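Local structure of phage tail sheath protein (Desulfitobacterium hafniense, 3HXL) at residues F219-R224 and A241-V246; K130-T135 and K144-D149; A92-A97 and N177-A182; G252-D257 and D293-Y298. The protein probably forms, in many copies, the contractile sheath around the tail tube of a myovirus-type phage. One frame throughout, in Å; residues are numbered along the deposited sequence.

Interaction 1: residues F219-R224 and A241-V246; sequences FAKRLR and ADYEGV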
loop_
_atom_site.group_PDB
_atom_site.type_symbol
_atom_site.label_atom_id
_atom_site.label_comp_id
_atom_site.label_asym_id
_atom_site.label_seq_id
_atom_site.Cartn_x
_atom_site.Cartn_y
_atom_site.Cartn_z
ATOM N N PHE A 219 -13.342 -7.246 -5.020
ATOM C CA PHE A 219 -11.951 -7.574 -5.308
ATOM C C PHE A 219 -11.343 -8.305 -4.112
ATOM O O PHE A 219 -10.710 -9.349 -4.265
ATOM C CB PHE A 219 -11.167 -6.289 -5.591
ATOM C CG PHE A 219 -9.705 -6.508 -5.866
ATOM C CD1 PHE A 219 -9.277 -7.010 -7.090
ATOM C CD2 PHE A 219 -8.750 -6.203 -4.893
ATOM C CE1 PHE A 219 -7.920 -7.206 -7.346
ATOM C CE2 PHE A 219 -7.391 -6.396 -5.138
ATOM C CZ PHE A 219 -6.972 -6.897 -6.365
ATOM N N ALA A 220 -11.547 -7.754 -2.920
ATOM C CA ALA A 220 -11.015 -8.355 -1.701
ATOM C C ALA A 220 -11.544 -9.773 -1.491
ATOM O O ALA A 220 -10.784 -10.687 -1.165
ATOM C CB ALA A 220 -11.363 -7.482 -0.498
ATOM N N LYS A 221 -12.847 -9.959 -1.683
ATOM C CA LYS A 221 -13.454 -11.276 -1.494
ATOM C C LYS A 221 -12.887 -12.311 -2.454
ATOM O O LYS A 221 -12.653 -13.465 -2.074
ATOM C CB LYS A 221 -14.974 -11.197 -1.683
ATOM C CG LYS A 221 -15.715 -10.385 -0.630
ATOM C CD LYS A 221 -17.212 -10.313 -0.952
ATOM C CE LYS A 221 -17.988 -9.514 0.088
ATOM N NZ LYS A 221 -19.412 -9.289 -0.321
ATOM N N ARG A 222 -12.660 -11.897 -3.700
ATOM C CA ARG A 222 -12.134 -12.808 -4.706
ATOM C C ARG A 222 -10.712 -13.245 -4.378
ATOM O O ARG A 222 -10.404 -14.441 -4.369
ATOM C CB ARG A 222 -12.172 -12.160 -6.097
ATOM C CG ARG A 222 -11.695 -13.092 -7.205
ATOM C CD ARG A 222 -12.073 -12.563 -8.583
ATOM N NE ARG A 222 -11.522 -11.230 -8.843
ATOM C CZ ARG A 222 -10.245 -10.980 -9.115
ATOM N NH1 ARG A 222 -9.853 -9.734 -9.337
ATOM N NH2 ARG A 222 -9.364 -11.971 -9.172
ATOM N N LEU A 223 -9.832 -12.288 -4.110
ATOM C CA LEU A 223 -8.468 -12.672 -3.778
ATOM C C LEU A 223 -8.424 -13.526 -2.513
ATOM O O LEU A 223 -7.841 -14.610 -2.512
ATOM C CB LEU A 223 -7.570 -11.439 -3.607
ATOM C CG LEU A 223 -6.798 -10.976 -4.852
ATOM C CD1 LEU A 223 -7.762 -10.485 -5.932
ATOM C CD2 LEU A 223 -5.844 -9.853 -4.456
ATOM N N ARG A 224 -9.065 -13.054 -1.447
ATOM C CA ARG A 224 -9.051 -13.777 -0.174
ATOM C C ARG A 224 -9.668 -15.168 -0.166
ATOM O O ARG A 224 -9.051 -16.136 0.298
ATOM C CB ARG A 224 -9.748 -12.962 0.923
ATOM C CG ARG A 224 -9.064 -11.672 1.310
ATOM C CD ARG A 224 -9.846 -10.974 2.413
ATOM N NE ARG A 224 -9.921 -11.802 3.610
ATOM C CZ ARG A 224 -8.970 -11.863 4.539
ATOM N NH1 ARG A 224 -7.872 -11.131 4.413
ATOM N NH2 ARG A 224 -9.103 -12.684 5.579
ATOM N N ALA A 241 -20.074 -3.258 3.412
ATOM C CA ALA A 241 -19.245 -4.347 2.900
ATOM C C ALA A 241 -19.464 -5.629 3.718
ATOM O O ALA A 241 -19.436 -6.734 3.171
ATOM C CB ALA A 241 -17.757 -3.941 2.940
ATOM N N ASP A 242 -19.659 -5.465 5.028
ATOM C CA ASP A 242 -19.905 -6.582 5.950
ATOM C C ASP A 242 -19.022 -7.786 5.616
ATOM O O ASP A 242 -19.501 -8.913 5.467
ATOM C CB ASP A 242 -21.397 -6.952 5.894
ATOM C CG ASP A 242 -21.786 -8.040 6.888
ATOM O OD1 ASP A 242 -21.091 -8.213 7.912
ATOM O OD2 ASP A 242 -22.817 -8.710 6.649
ATOM N N TYR A 243 -17.722 -7.527 5.514
ATOM C CA TYR A 243 -16.752 -8.551 5.165
ATOM C C TYR A 243 -15.427 -8.299 5.894
ATOM O O TYR A 243 -14.977 -7.155 5.984
ATOM C CB TYR A 243 -16.552 -8.530 3.650
ATOM C CG TYR A 243 -15.564 -9.554 3.140
ATOM C CD1 TYR A 243 -15.736 -10.910 3.414
ATOM C CD2 TYR A 243 -14.451 -9.163 2.393
ATOM C CE1 TYR A 243 -14.821 -11.857 2.960
ATOM C CE2 TYR A 243 -13.528 -10.105 1.931
ATOM C CZ TYR A 243 -13.726 -11.447 2.224
ATOM O OH TYR A 243 -12.824 -12.382 1.798
ATOM N N GLU A 244 -14.816 -9.366 6.411
ATOM C CA GLU A 244 -13.552 -9.252 7.159
ATOM C C GLU A 244 -12.386 -8.757 6.309
ATOM O O GLU A 244 -11.341 -8.354 6.837
ATOM C CB GLU A 244 -13.169 -10.599 7.796
ATOM C CG GLU A 244 -12.852 -11.712 6.798
ATOM C CD GLU A 244 -14.077 -12.552 6.455
ATOM O OE1 GLU A 244 -15.209 -12.077 6.686
ATOM O OE2 GLU A 244 -13.901 -13.681 5.956
ATOM N N GLY A 245 -12.557 -8.783 4.994
ATOM C CA GLY A 245 -11.496 -8.323 4.122
ATOM C C GLY A 245 -11.559 -6.825 3.887
ATOM O O GLY A 245 -10.709 -6.265 3.198
ATOM N N VAL A 246 -12.558 -6.166 4.467
ATOM C CA VAL A 246 -12.715 -4.724 4.280
ATOM C C VAL A 246 -12.794 -3.924 5.577
ATOM O O VAL A 246 -13.586 -4.234 6.459
ATOM C CB VAL A 246 -13.993 -4.401 3.465
ATOM C CG1 VAL A 246 -14.162 -2.896 3.338
ATOM C CG2 VAL A 246 -13.915 -5.051 2.096
HETATM O O HOH W 1 -20.645 -7.161 0.720
HETATM O O HOH W 2 -11.526 -14.027 4.300
#

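Interaction 2: residues K130-T135 and K144-D149; sequences KFDVST and KQTVSD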
loop_
_atom_site.group_PDB
_atom_site.type_symbol
_atom_site.label_atom_id
_atom_site.label_comp_id
_atom_site.label_asym_id
_atom_site.label_seq_id
_atom_site.Cartn_x
_atom_site.Cartn_y
_atom_site.Cartn_z
ATOM N N LYS A 130 27.834 30.401 -27.366
ATOM C CA LYS A 130 27.102 29.349 -26.673
ATOM C C LYS A 130 25.946 29.912 -25.855
ATOM O O LYS A 130 25.899 31.108 -25.571
ATOM C CB LYS A 130 28.052 28.571 -25.764
ATOM C CG LYS A 130 29.145 27.836 -26.511
ATOM C CD LYS A 130 30.080 27.134 -25.548
ATOM C CE LYS A 130 31.108 26.308 -26.297
ATOM N NZ LYS A 130 30.440 25.281 -27.143
ATOM N N PHE A 131 25.006 29.051 -25.487
ATOM C CA PHE A 131 23.862 29.486 -24.702
ATOM C C PHE A 131 23.753 28.670 -23.423
ATOM O O PHE A 131 24.141 27.504 -23.386
ATOM C CB PHE A 131 22.552 29.319 -25.486
ATOM C CG PHE A 131 22.506 30.079 -26.779
ATOM C CD1 PHE A 131 23.207 29.628 -27.892
ATOM C CD2 PHE A 131 21.737 31.233 -26.891
ATOM C CE1 PHE A 131 23.143 30.315 -29.102
ATOM C CE2 PHE A 131 21.667 31.930 -28.098
ATOM C CZ PHE A 131 22.370 31.467 -29.205
ATOM N N ASP A 132 23.234 29.293 -22.374
ATOM C CA ASP A 132 23.033 28.599 -21.113
ATOM C C ASP A 132 21.542 28.310 -21.022
ATOM O O ASP A 132 20.742 29.221 -20.802
ATOM C CB ASP A 132 23.474 29.462 -19.926
ATOM C CG ASP A 132 24.983 29.599 -19.828
ATOM O OD1 ASP A 132 25.692 28.588 -20.013
ATOM O OD2 ASP A 132 25.461 30.718 -19.552
ATOM N N VAL A 133 21.168 27.049 -21.219
ATOM C CA VAL A 133 19.764 26.655 -21.157
ATOM C C VAL A 133 19.466 26.081 -19.779
ATOM O O VAL A 133 19.946 25.005 -19.417
ATOM C CB VAL A 133 19.424 25.601 -22.236
ATOM C CG1 VAL A 133 17.929 25.299 -22.219
ATOM C CG2 VAL A 133 19.845 26.112 -23.600
ATOM N N SER A 134 18.676 26.814 -19.008
ATOM C CA SER A 134 18.342 26.376 -17.667
ATOM C C SER A 134 16.874 26.006 -17.525
ATOM O O SER A 134 15.996 26.605 -18.154
ATOM C CB SER A 134 18.718 27.469 -16.663
ATOM O OG SER A 134 20.116 27.701 -16.686
ATOM N N THR A 135 16.621 24.996 -16.702
ATOM C CA THR A 135 15.268 24.535 -16.444
ATOM C C THR A 135 14.935 24.920 -15.009
ATOM O O THR A 135 15.608 24.494 -14.067
ATOM C CB THR A 135 15.158 23.000 -16.601
ATOM O OG1 THR A 135 15.598 22.626 -17.910
ATOM C CG2 THR A 135 13.719 22.542 -16.410
ATOM N N LYS A 144 21.099 23.001 -15.783
ATOM C CA LYS A 144 21.716 24.023 -16.616
ATOM C C LYS A 144 22.657 23.349 -17.603
ATOM O O LYS A 144 23.556 22.602 -17.215
ATOM C CB LYS A 144 22.482 25.038 -15.758
ATOM C CG LYS A 144 23.034 26.230 -16.549
ATOM C CD LYS A 144 23.447 27.391 -15.639
ATOM C CE LYS A 144 24.669 27.059 -14.795
ATOM N NZ LYS A 144 25.906 26.926 -15.614
ATOM N N GLN A 145 22.426 23.602 -18.885
ATOM C CA GLN A 145 23.246 23.026 -19.939
ATOM C C GLN A 145 23.766 24.120 -20.867
ATOM O O GLN A 145 23.000 24.958 -21.346
ATOM C CB GLN A 145 22.426 22.014 -20.744
ATOM C CG GLN A 145 21.994 20.787 -19.953
ATOM C CD GLN A 145 21.163 19.828 -20.782
ATOM O OE1 GLN A 145 21.534 19.480 -21.907
ATOM N NE2 GLN A 145 20.038 19.383 -20.227
ATOM N N THR A 146 25.072 24.109 -21.109
ATOM C CA THR A 146 25.691 25.088 -21.995
ATOM C C THR A 146 25.913 24.396 -23.328
ATOM O O THR A 146 26.689 23.447 -23.422
ATOM C CB THR A 146 27.041 25.577 -21.440
ATOM O OG1 THR A 146 26.836 26.183 -20.160
ATOM C CG2 THR A 146 27.661 26.606 -22.381
ATOM N N VAL A 147 25.220 24.865 -24.357
ATOM C CA VAL A 147 25.337 24.252 -25.669
ATOM C C VAL A 147 25.483 25.281 -26.777
ATOM O O VAL A 147 25.348 26.484 -26.548
ATOM C CB VAL A 147 24.105 23.384 -25.967
ATOM C CG1 VAL A 147 24.013 22.250 -24.956
ATOM C CG2 VAL A 147 22.848 24.237 -25.905
ATOM N N SER A 148 25.758 24.793 -27.981
ATOM C CA SER A 148 25.915 25.652 -29.147
ATOM C C SER A 148 24.576 25.787 -29.859
ATOM O O SER A 148 24.237 26.854 -30.370
ATOM C CB SER A 148 26.941 25.048 -30.110
ATOM O OG SER A 148 28.217 24.942 -29.509
ATOM N N ASP A 149 23.817 24.696 -29.882
ATOM C CA ASP A 149 22.521 24.666 -30.543
ATOM C C ASP A 149 21.566 23.689 -29.857
ATOM O O ASP A 149 21.890 23.113 -28.816
ATOM C CB ASP A 149 22.700 24.262 -32.007
ATOM C CG ASP A 149 23.591 23.045 -32.168
ATOM O OD1 ASP A 149 23.373 22.044 -31.453
ATOM O OD2 ASP A 149 24.515 23.086 -33.011
HETATM O O HOH W 3 28.728 23.918 -25.397
#

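Interaction 3: residues A92-A97 and N177-A182; sequences AGTKAA and NGSDGA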
loop_
_atom_site.group_PDB
_atom_site.type_symbol
_atom_site.label_atom_id
_atom_site.label_comp_id
_atom_site.label_asym_id
_atom_site.label_seq_id
_atom_site.Cartn_x
_atom_site.Cartn_y
_atom_site.Cartn_z
ATOM N N ALA A 92 -2.844 10.063 -16.669
ATOM C CA ALA A 92 -1.676 10.414 -17.471
ATOM C C ALA A 92 -1.626 11.928 -17.655
ATOM O O ALA A 92 -0.559 12.503 -17.883
ATOM C CB ALA A 92 -1.746 9.725 -18.827
ATOM N N GLY A 93 -2.789 12.565 -17.554
ATOM C CA GLY A 93 -2.869 14.008 -17.702
ATOM C C GLY A 93 -2.330 14.539 -19.019
ATOM O O GLY A 93 -2.048 13.773 -19.941
ATOM N N THR A 94 -2.198 15.860 -19.106
ATOM C CA THR A 94 -1.677 16.506 -20.310
ATOM C C THR A 94 -0.343 17.185 -20.006
ATOM O O THR A 94 -0.209 17.898 -19.010
ATOM C CB THR A 94 -2.660 17.566 -20.851
ATOM O OG1 THR A 94 -3.887 16.931 -21.234
ATOM C CG2 THR A 94 -2.067 18.275 -22.063
ATOM N N LYS A 95 0.637 16.955 -20.875
ATOM C CA LYS A 95 1.975 17.519 -20.712
ATOM C C LYS A 95 2.041 19.009 -21.018
ATOM O O LYS A 95 1.552 19.466 -22.054
ATOM C CB LYS A 95 2.965 16.772 -21.615
ATOM C CG LYS A 95 3.103 15.294 -21.278
ATOM C CD LYS A 95 4.061 14.584 -22.216
ATOM C CE LYS A 95 4.239 13.133 -21.817
ATOM N NZ LYS A 95 5.208 12.433 -22.695
ATOM N N ALA A 96 2.644 19.769 -20.112
ATOM C CA ALA A 96 2.786 21.199 -20.328
ATOM C C ALA A 96 3.930 21.378 -21.315
ATOM O O ALA A 96 4.789 20.502 -21.446
ATOM C CB ALA A 96 3.105 21.908 -19.021
ATOM N N ALA A 97 3.944 22.505 -22.012
ATOM C CA ALA A 97 5.000 22.751 -22.980
ATOM C C ALA A 97 5.070 24.218 -23.372
ATOM O O ALA A 97 4.188 25.007 -23.037
ATOM C CB ALA A 97 4.776 21.888 -24.218
ATOM N N ASN A 177 -0.337 24.732 -20.520
ATOM C CA ASN A 177 -1.297 23.759 -21.027
ATOM C C ASN A 177 -1.247 22.423 -20.295
ATOM O O ASN A 177 -1.863 21.451 -20.726
ATOM C CB ASN A 177 -1.105 23.531 -22.529
ATOM C CG ASN A 177 -1.602 24.696 -23.358
ATOM O OD1 ASN A 177 -2.728 25.158 -23.179
ATOM N ND2 ASN A 177 -0.769 25.172 -24.276
ATOM N N GLY A 178 -0.515 22.374 -19.189
ATOM C CA GLY A 178 -0.440 21.139 -18.432
ATOM C C GLY A 178 -1.667 20.986 -17.552
ATOM O O GLY A 178 -2.256 21.981 -17.130
ATOM N N SER A 179 -2.061 19.743 -17.284
ATOM C CA SER A 179 -3.218 19.469 -16.435
ATOM C C SER A 179 -3.312 17.992 -16.069
ATOM O O SER A 179 -2.751 17.131 -16.747
ATOM C CB SER A 179 -4.513 19.906 -17.126
ATOM O OG SER A 179 -4.719 19.194 -18.330
ATOM N N ASP A 180 -4.034 17.711 -14.990
ATOM C CA ASP A 180 -4.205 16.344 -14.518
ATOM C C ASP A 180 -5.373 15.663 -15.226
ATOM O O ASP A 180 -5.409 14.436 -15.352
ATOM C CB ASP A 180 -4.427 16.340 -13.004
ATOM C CG ASP A 180 -3.303 17.033 -12.254
ATOM O OD1 ASP A 180 -2.171 17.051 -12.780
ATOM O OD2 ASP A 180 -3.543 17.547 -11.141
ATOM N N GLY A 181 -6.323 16.468 -15.688
ATOM C CA GLY A 181 -7.473 15.927 -16.386
ATOM C C GLY A 181 -8.437 15.200 -15.472
ATOM O O GLY A 181 -8.388 15.354 -14.252
ATOM N N ALA A 182 -9.318 14.407 -16.071
ATOM C CA ALA A 182 -10.309 13.647 -15.321
ATOM C C ALA A 182 -10.025 12.158 -15.446
ATOM O O ALA A 182 -9.746 11.654 -16.533
ATOM C CB ALA A 182 -11.704 13.955 -15.843
HETATM O O HOH W 4 -5.769 12.403 -17.213
HETATM O O HOH W 5 -5.248 16.291 -19.072
HETATM O O HOH W 6 1.649 24.111 -24.575
#

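Interaction 4: residues G252-D257 and D293-Y298; sequences GVVLAD and DVAPRY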
loop_
_atom_site.group_PDB
_atom_site.type_symbol
_atom_site.label_atom_id
_atom_site.label_comp_id
_atom_site.label_asym_id
_atom_site.label_seq_id
_atom_site.Cartn_x
_atom_site.Cartn_y
_atom_site.Cartn_z
ATOM N N GLY A 252 -12.156 11.297 10.245
ATOM C CA GLY A 252 -10.786 11.682 9.977
ATOM C C GLY A 252 -10.136 12.232 11.227
ATOM O O GLY A 252 -10.640 12.053 12.340
ATOM N N VAL A 253 -9.028 12.931 11.041
ATOM C CA VAL A 253 -8.310 13.481 12.173
ATOM C C VAL A 253 -7.789 14.877 11.906
ATOM O O VAL A 253 -7.852 15.379 10.781
ATOM C CB VAL A 253 -7.117 12.579 12.535
ATOM C CG1 VAL A 253 -7.612 11.189 12.923
ATOM C CG2 VAL A 253 -6.169 12.478 11.346
ATOM N N VAL A 254 -7.288 15.507 12.962
ATOM C CA VAL A 254 -6.710 16.832 12.858
ATOM C C VAL A 254 -5.257 16.666 13.261
ATOM O O VAL A 254 -4.961 16.165 14.350
ATOM C CB VAL A 254 -7.401 17.831 13.803
ATOM C CG1 VAL A 254 -6.792 19.209 13.627
ATOM C CG2 VAL A 254 -8.904 17.873 13.501
ATOM N N LEU A 255 -4.360 17.064 12.366
ATOM C CA LEU A 255 -2.927 16.945 12.589
ATOM C C LEU A 255 -2.363 18.084 13.436
ATOM O O LEU A 255 -2.990 19.134 13.584
ATOM C CB LEU A 255 -2.202 16.893 11.244
ATOM C CG LEU A 255 -2.632 15.792 10.264
ATOM C CD1 LEU A 255 -1.709 15.810 9.047
ATOM C CD2 LEU A 255 -2.571 14.433 10.949
ATOM N N ALA A 256 -1.174 17.872 13.991
ATOM C CA ALA A 256 -0.544 18.889 14.824
ATOM C C ALA A 256 -0.269 20.177 14.050
ATOM O O ALA A 256 -0.192 21.253 14.638
ATOM C CB ALA A 256 0.751 18.347 15.427
ATOM N N ASP A 257 -0.122 20.075 12.733
ATOM C CA ASP A 257 0.144 21.258 11.918
ATOM C C ASP A 257 -1.153 21.974 11.541
ATOM O O ASP A 257 -1.136 22.936 10.777
ATOM C CB ASP A 257 0.915 20.868 10.653
ATOM C CG ASP A 257 0.052 20.138 9.644
ATOM O OD1 ASP A 257 -0.927 19.485 10.059
ATOM O OD2 ASP A 257 0.362 20.209 8.436
ATOM N N ASP A 293 -6.492 15.504 17.340
ATOM C CA ASP A 293 -7.936 15.544 17.543
ATOM C C ASP A 293 -8.563 14.715 16.421
ATOM O O ASP A 293 -7.860 14.258 15.522
ATOM C CB ASP A 293 -8.421 17.004 17.472
ATOM C CG ASP A 293 -9.740 17.231 18.207
ATOM O OD1 ASP A 293 -10.425 16.245 18.548
ATOM O OD2 ASP A 293 -10.099 18.409 18.432
ATOM N N VAL A 294 -9.874 14.511 16.473
ATOM C CA VAL A 294 -10.548 13.746 15.429
ATOM C C VAL A 294 -11.629 14.631 14.813
ATOM O O VAL A 294 -12.058 15.607 15.429
ATOM C CB VAL A 294 -11.177 12.438 15.999
ATOM C CG1 VAL A 294 -10.119 11.660 16.774
ATOM C CG2 VAL A 294 -12.363 12.755 16.903
ATOM N N ALA A 295 -12.055 14.303 13.596
ATOM C CA ALA A 295 -13.080 15.090 12.921
ATOM C C ALA A 295 -13.918 14.228 11.986
ATOM O O ALA A 295 -13.423 13.707 10.991
ATOM C CB ALA A 295 -12.438 16.238 12.150
ATOM N N PRO A 296 -15.219 14.098 12.280
ATOM C CA PRO A 296 -15.857 14.708 13.452
ATOM C C PRO A 296 -15.749 13.878 14.721
ATOM O O PRO A 296 -15.218 12.763 14.714
ATOM C CB PRO A 296 -17.301 14.857 12.998
ATOM C CG PRO A 296 -17.501 13.614 12.188
ATOM C CD PRO A 296 -16.230 13.548 11.360
ATOM N N ARG A 297 -16.248 14.444 15.815
ATOM C CA ARG A 297 -16.262 13.766 17.102
ATOM C C ARG A 297 -17.648 13.157 17.258
ATOM O O ARG A 297 -18.605 13.628 16.645
ATOM C CB ARG A 297 -16.002 14.749 18.240
ATOM C CG ARG A 297 -14.572 15.248 18.322
ATOM C CD ARG A 297 -14.383 16.062 19.586
ATOM N NE ARG A 297 -12.977 16.314 19.873
ATOM C CZ ARG A 297 -12.543 16.911 20.977
ATOM N NH1 ARG A 297 -13.413 17.316 21.894
ATOM N NH2 ARG A 297 -11.244 17.097 21.170
ATOM N N TYR A 298 -17.751 12.118 18.082
ATOM C CA TYR A 298 -19.015 11.426 18.306
ATOM C C TYR A 298 -19.307 11.271 19.791
ATOM O O TYR A 298 -18.400 11.325 20.623
ATOM C CB TYR A 298 -18.965 10.028 17.678
ATOM C CG TYR A 298 -18.646 10.008 16.198
ATOM C CD1 TYR A 298 -19.565 10.476 15.261
ATOM C CD2 TYR A 298 -17.423 9.520 15.736
ATOM C CE1 TYR A 298 -19.276 10.464 13.896
ATOM C CE2 TYR A 298 -17.119 9.500 14.372
ATOM C CZ TYR A 298 -18.048 9.976 13.461
ATOM O OH TYR A 298 -17.746 9.989 12.127
#

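Interaction 1: residues F219-R224 and A241-V246
Water 2 ties three groups of this contact together: it accepts from Arg224 NE at 2.8 Å and donates to Glu244 OE2 at 2.9 Å and, over a longer 3.3 Å, to Tyr243 OH. The phenol oxygen, also hydrogen-bonded to Asp225 on the helix, lies at the edge of the Arg224 guanidinium, near its plane, while the ring is turned 74° against that plane. With CG anti to the carbonyl carbon and chi2 extended, Arg224 CD comes 3.6 Å from Gly245 CA; the bend at chi3 (61°) then turns NE toward water 2. Gly245, without a side chain, lets Arg224 CD lie close against its CA beside the Tyr243 ring.

The contact packs the loop before strand 246-255 against helix 210-227 in the subtilisin-like domain. The loop turns through a type I beta turn, Tyr243 to Val246, whose Gly245 N lies over one face of the Tyr243 ring. Over the opposite face runs Lys221, with CG 3.5 Å from the ring centroid in a CH-pi contact only 16° off the normal. The lysine chain is extended beyond CG, runs past the tyrosine in the opposite direction and carries NZ to water 1 at 2.7 Å, which in turn donates to Ala241 O. A long aliphatic stem with a charged end fits here, greasy against the ring and polar toward solvent. Ala220 is small enough for the helix to approach, its CB 4.2 Å from Tyr243 CE2. Beyond the two segments, Arg224 forms a salt bridge with Asp351 and Glu244 one with Lys337.

Interaction 2: residues K130-T135 and K144-D149
Phe131 and Val147 face each other as an antiparallel hydrogen-bonded pair, followed by Val133 with Gln145, and the strand axes run 157° apart with a closest approach of 4.6 Å. Phe131 N gives a nearly straight bond to Val147 O at 2.8 Å, and Val133 N reaches Gln145 O over the same length; each pair is completed by the reciprocal bond.

The side chains sort onto two faces. On one, Thr146 OG1 donates to Asp132 OD1 at 2.7 Å, meeting the carboxylate oxygen nearly along its C-O axis. The two side chains leave the sheet alongside each other, as cross-strand neighbours of a non-hydrogen-bonded pair can. Thr146 has OG1 anti to its carbonyl carbon (chi1 -60°), which turns the hydroxyl to the aspartate. Asp132 OD1 also accepts from Asn124, so two donors hold this acid. Next along, the methylenes of Lys144 run beside Ser134, CG 3.3 Å from OG, while the serine hydroxyl bonds to Glu141.

This is the beta hairpin of strands 131-137 and 140-147, at the edge of the four-stranded antiparallel sheet of the beta-sandwich domain. The other face is largely apolar, carrying Phe131, Val133 and Val147 beside Gln145, whose NE2 bonds to Ala154 O. Val133 CG2 packs 4.2 Å from Val147 CG2; beta-branched valines fit the extended backbone, and Val133 packs on Leu153 and Phe161, Val147 on Leu167. At the end of the ladder Lys130 bends at chi4, its NZ making a weak bond to Ser148 OG and a firmer one, 2.8 Å, to water 3, which donates to Thr146 O.

Interaction 3: residues A92-A97 and N177-A182
Backbone hydrogen bonds come first: Thr94 N donates to Ser179 O at 2.7 Å and Ser179 N to Thr94 O at 3.1 Å, making a single antiparallel bridge between two loops. Weaker CA-H...O contacts extend it, with Gly178 CA 3.3 Å from Thr94 O and Gly93 CA 3.5 Å from Asp180 O. Glycines suit both places: Gly93 takes a positive phi and brings its CA close to Ser179 O, and Gly178 lies bare against the Ala96 methyl.

Water supplies the second kind of link. Water 5 lies between the hydroxyls of Thr94, 2.6 Å from OG1, and Ser179, 3.0 Å from OG, bridging two side chains whose oxygens do not meet directly. Water 4 accepts from Gly93 N and donates to Asp180 O, and water 6 joins Asn177 ND2 to Ala97 O.

Van der Waals contacts are modest. With OG1 beside the backbone N (chi1 -63°), Thr94 CG2 falls anti to that N and comes 3.5 Å from Asn177 O, and the small CB of Ala96 rests 3.7 Å from Gly178 N.

Asp180 turns away from the bridge, its carboxylate held by Ser43 and the Ala112 amide. The 92-97 loop leads from strand 84-89 into strand 97-100, and the 177-182 loop runs from strand 170-174 toward helix 185-195, so the paired segments are the entry to the beta-sandwich domain and the exit from it.

Interaction 4: residues G252-D257 and D293-Y298
Val254 sets its CB 3.9 Å from Asp293 CB, the two side chains rising from the same face of the sheet as neighbours in a hydrogen-bonded pair. From there CG2, anti to the carbonyl carbon, turns along the neighbouring strand and meets the methyl of Ala295 at 4.1 Å, besides touching Asp293 CB. A branched valine thus packs against the alanine methyl and the CB of the acid.

The acid's polar end is occupied within its own segment. Asp293 OD1 accepts from Val294 N at 2.8 Å and from two nitrogens of Arg297, NE and NH2, which grip it side-on in a salt bridge; three donors on one oxygen fix the carboxylate beside the corner of the chain.

Between the backbones, Gly252 N donates to Ala295 O at 2.8 Å and Ala295 N to Gly252 O at 2.9 Å; Val254 N bonds to Asp293 O at 2.9 Å, while Asp293 N to Val254 O is long and weak. On the other face Val253 and Val294 both pack on Phe314 and Ala321. The arrangement is a short antiparallel strand, 294-295, added to strand 246-255 of the mixed sheet in the subtilisin-like domain, and it stops at Pro296, which follows a cis peptide bond.

Overall arrangement
The four contacts follow the chain through two domains. Interaction 3 pairs the loop segments that enter and leave the beta-sandwich domain, and interaction 2 is nested inside the loop it closes, about 26 Å away between centres and nearest atoms about 10 Å apart. Interactions 1 and 4 belong to the subtilisin-like domain and meet strand 246-255 at its start and its end, with centres about 28 Å apart. Interaction 2 lies farthest out, about 55 Å from interaction 1 between centres and on the opposite side of the chain's centre. None of the four touches another; interactions 1 and 4 come no nearer than about 16 Å between nearest atoms.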